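Side-chain contact in K41043 (Homo sapiens, PDB 6KBR), which probably inhibits serine proteases, being a form of the human Kazal-type inhibitor SPINK2: residues S35-E40 and H52-I57. Numbering follows the deposited sequence.
Sequences STYANE and HNIKII
Two isoleucine methyls carry this contact: CD1 of Ile56 lies against the carboxyl end of Glu40, and CD1 of Ile54 meets the phenol oxygen of Tyr37. Glu40 and Ile56 cross at about a right angle, and the methyl meets CG, CD and OE1 of the acid, with OE1 3.7 Å from Ile56 CD1. Glu40 has CG anti to its backbone nitrogen (chi1 -169°) and an extended chain, which carries the carboxylate over to the isoleucine although its CB does not head there. OE2 has a long, weak ion pair with Arg16. The second pair also crosses nearly at right angles, Tyr37 OH standing 3.9 Å from Ile54 CD1. Tyr37, Ile54 and Ile56 all touch Leu43 of helix 40-50, which therefore ties the two pairs together. In the antiparallel Kazal sheet, where strands 36-37 and 56-59 flank 29-31, Tyr37 joins one edge strand to the loop entering the other, whose start meets the helix start through Ile56 and Glu40. Isoleucine suits both places because CD1, two carbons beyond CB, offers an apolar methyl to a polar end. The chemistry implies van der Waals cohesion; the Tyr37 hydroxyl finds its hydrogen bond at Asp33, which helps to hold the ring's end.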
loop_
_atom_site.group_PDB
_atom_site.type_symbol
_atom_site.label_atom_id
_atom_site.label_comp_id
_atom_site.label_asym_id
_atom_site.label_seq_id
_atom_site.Cartn_x
_atom_site.Cartn_y
_atom_site.Cartn_z
ATOM N N SER B 35 -22.371 0.518 -6.331
ATOM C CA SER B 35 -20.978 0.874 -6.442
ATOM C C SER B 35 -20.183 -0.207 -5.747
ATOM O O SER B 35 -20.543 -0.661 -4.653
ATOM C CB SER B 35 -20.708 2.210 -5.750
ATOM O OG SER B 35 -21.122 3.304 -6.535
ATOM N N THR B 36 -19.069 -0.592 -6.348
ATOM C CA THR B 36 -18.108 -1.456 -5.627
ATOM C C THR B 36 -17.205 -0.480 -4.819
ATOM O O THR B 36 -16.799 0.524 -5.332
ATOM C CB THR B 36 -17.450 -2.586 -6.525
ATOM O OG1 THR B 36 -16.025 -2.778 -6.277
ATOM C CG2 THR B 36 -17.672 -2.387 -7.882
ATOM N N TYR B 37 -17.072 -0.717 -3.514
ATOM C CA TYR B 37 -16.165 0.030 -2.660
ATOM C C TYR B 37 -14.855 -0.745 -2.507
ATOM O O TYR B 37 -14.896 -1.946 -2.322
ATOM C CB TYR B 37 -16.850 0.357 -1.293
ATOM C CG TYR B 37 -17.912 1.384 -1.547
ATOM C CD1 TYR B 37 -19.196 0.997 -1.898
ATOM C CD2 TYR B 37 -17.598 2.756 -1.568
ATOM C CE1 TYR B 37 -20.163 1.929 -2.247
ATOM C CE2 TYR B 37 -18.543 3.705 -1.906
ATOM C CZ TYR B 37 -19.853 3.284 -2.255
ATOM O OH TYR B 37 -20.845 4.225 -2.542
ATOM N N ALA B 38 -13.716 -0.042 -2.618
ATOM C CA ALA B 38 -12.376 -0.670 -2.492
ATOM C C ALA B 38 -12.192 -1.514 -1.201
ATOM O O ALA B 38 -11.505 -2.507 -1.189
ATOM C CB ALA B 38 -11.262 0.366 -2.602
ATOM N N ASN B 39 -12.813 -1.088 -0.137
ATOM C CA ASN B 39 -12.864 -1.847 1.076
ATOM C C ASN B 39 -14.006 -1.355 1.942
ATOM O O ASN B 39 -14.609 -0.346 1.629
ATOM C CB ASN B 39 -11.523 -1.792 1.813
ATOM C CG ASN B 39 -10.976 -0.384 1.946
ATOM O OD1 ASN B 39 -11.679 0.545 2.361
ATOM N ND2 ASN B 39 -9.703 -0.227 1.640
ATOM N N GLU B 40 -14.307 -2.072 3.001
ATOM C CA GLU B 40 -15.454 -1.732 3.840
ATOM C C GLU B 40 -15.260 -0.395 4.525
ATOM O O GLU B 40 -16.218 0.322 4.731
ATOM C CB GLU B 40 -15.733 -2.816 4.901
ATOM C CG GLU B 40 -17.083 -2.628 5.627
ATOM C CD GLU B 40 -17.552 -3.946 6.326
ATOM O OE1 GLU B 40 -17.277 -5.066 5.783
ATOM O OE2 GLU B 40 -18.192 -3.817 7.400
ATOM N N HIS B 52 -26.197 8.948 3.971
ATOM C CA HIS B 52 -27.177 7.880 3.789
ATOM C C HIS B 52 -26.526 6.542 4.068
ATOM O O HIS B 52 -25.373 6.337 3.684
ATOM C CB HIS B 52 -27.724 7.910 2.340
ATOM C CG HIS B 52 -28.592 9.090 2.089
ATOM N ND1 HIS B 52 -28.108 10.272 1.558
ATOM C CD2 HIS B 52 -29.887 9.318 2.403
ATOM C CE1 HIS B 52 -29.082 11.159 1.511
ATOM N NE2 HIS B 52 -30.167 10.612 2.032
ATOM N N ASN B 53 -27.259 5.627 4.698
ATOM C CA ASN B 53 -26.750 4.287 4.945
ATOM C C ASN B 53 -26.654 3.522 3.643
ATOM O O ASN B 53 -27.415 3.747 2.708
ATOM C CB ASN B 53 -27.609 3.547 5.964
ATOM C CG ASN B 53 -27.521 4.178 7.349
ATOM O OD1 ASN B 53 -26.503 4.730 7.711
ATOM N ND2 ASN B 53 -28.588 4.102 8.117
ATOM N N ILE B 54 -25.691 2.626 3.561
ATOM C CA ILE B 54 -25.517 1.823 2.351
ATOM C C ILE B 54 -25.212 0.426 2.850
ATOM O O ILE B 54 -24.401 0.259 3.751
ATOM C CB ILE B 54 -24.406 2.389 1.406
ATOM C CG1 ILE B 54 -24.668 3.866 1.073
ATOM C CG2 ILE B 54 -24.309 1.523 0.124
ATOM C CD1 ILE B 54 -23.608 4.541 0.205
ATOM N N LYS B 55 -25.922 -0.565 2.306
ATOM C CA LYS B 55 -25.770 -1.932 2.752
ATOM C C LYS B 55 -24.781 -2.620 1.859
ATOM O O LYS B 55 -24.501 -2.164 0.779
ATOM C CB LYS B 55 -27.085 -2.706 2.702
ATOM C CG LYS B 55 -28.258 -1.984 3.331
ATOM C CD LYS B 55 -28.086 -1.794 4.825
ATOM C CE LYS B 55 -28.979 -2.771 5.571
ATOM N NZ LYS B 55 -28.867 -2.588 7.037
ATOM N N ILE B 56 -24.239 -3.713 2.347
ATOM C CA ILE B 56 -23.369 -4.526 1.560
ATOM C C ILE B 56 -24.174 -5.703 1.007
ATOM O O ILE B 56 -24.582 -6.558 1.756
ATOM C CB ILE B 56 -22.162 -5.036 2.335
ATOM C CG1 ILE B 56 -21.273 -3.816 2.710
ATOM C CG2 ILE B 56 -21.403 -6.034 1.444
ATOM C CD1 ILE B 56 -20.041 -4.116 3.537
ATOM N N ILE B 57 -24.310 -5.719 -0.312
ATOM C CA ILE B 57 -25.050 -6.719 -1.054
ATOM C C ILE B 57 -24.235 -8.007 -1.035
ATOM O O ILE B 57 -24.774 -9.063 -0.778
ATOM C CB ILE B 57 -25.309 -6.220 -2.500
ATOM C CG1 ILE B 57 -26.186 -4.984 -2.448
ATOM C CG2 ILE B 57 -25.938 -7.280 -3.375
ATOM C CD1 ILE B 57 -27.421 -5.101 -1.580
#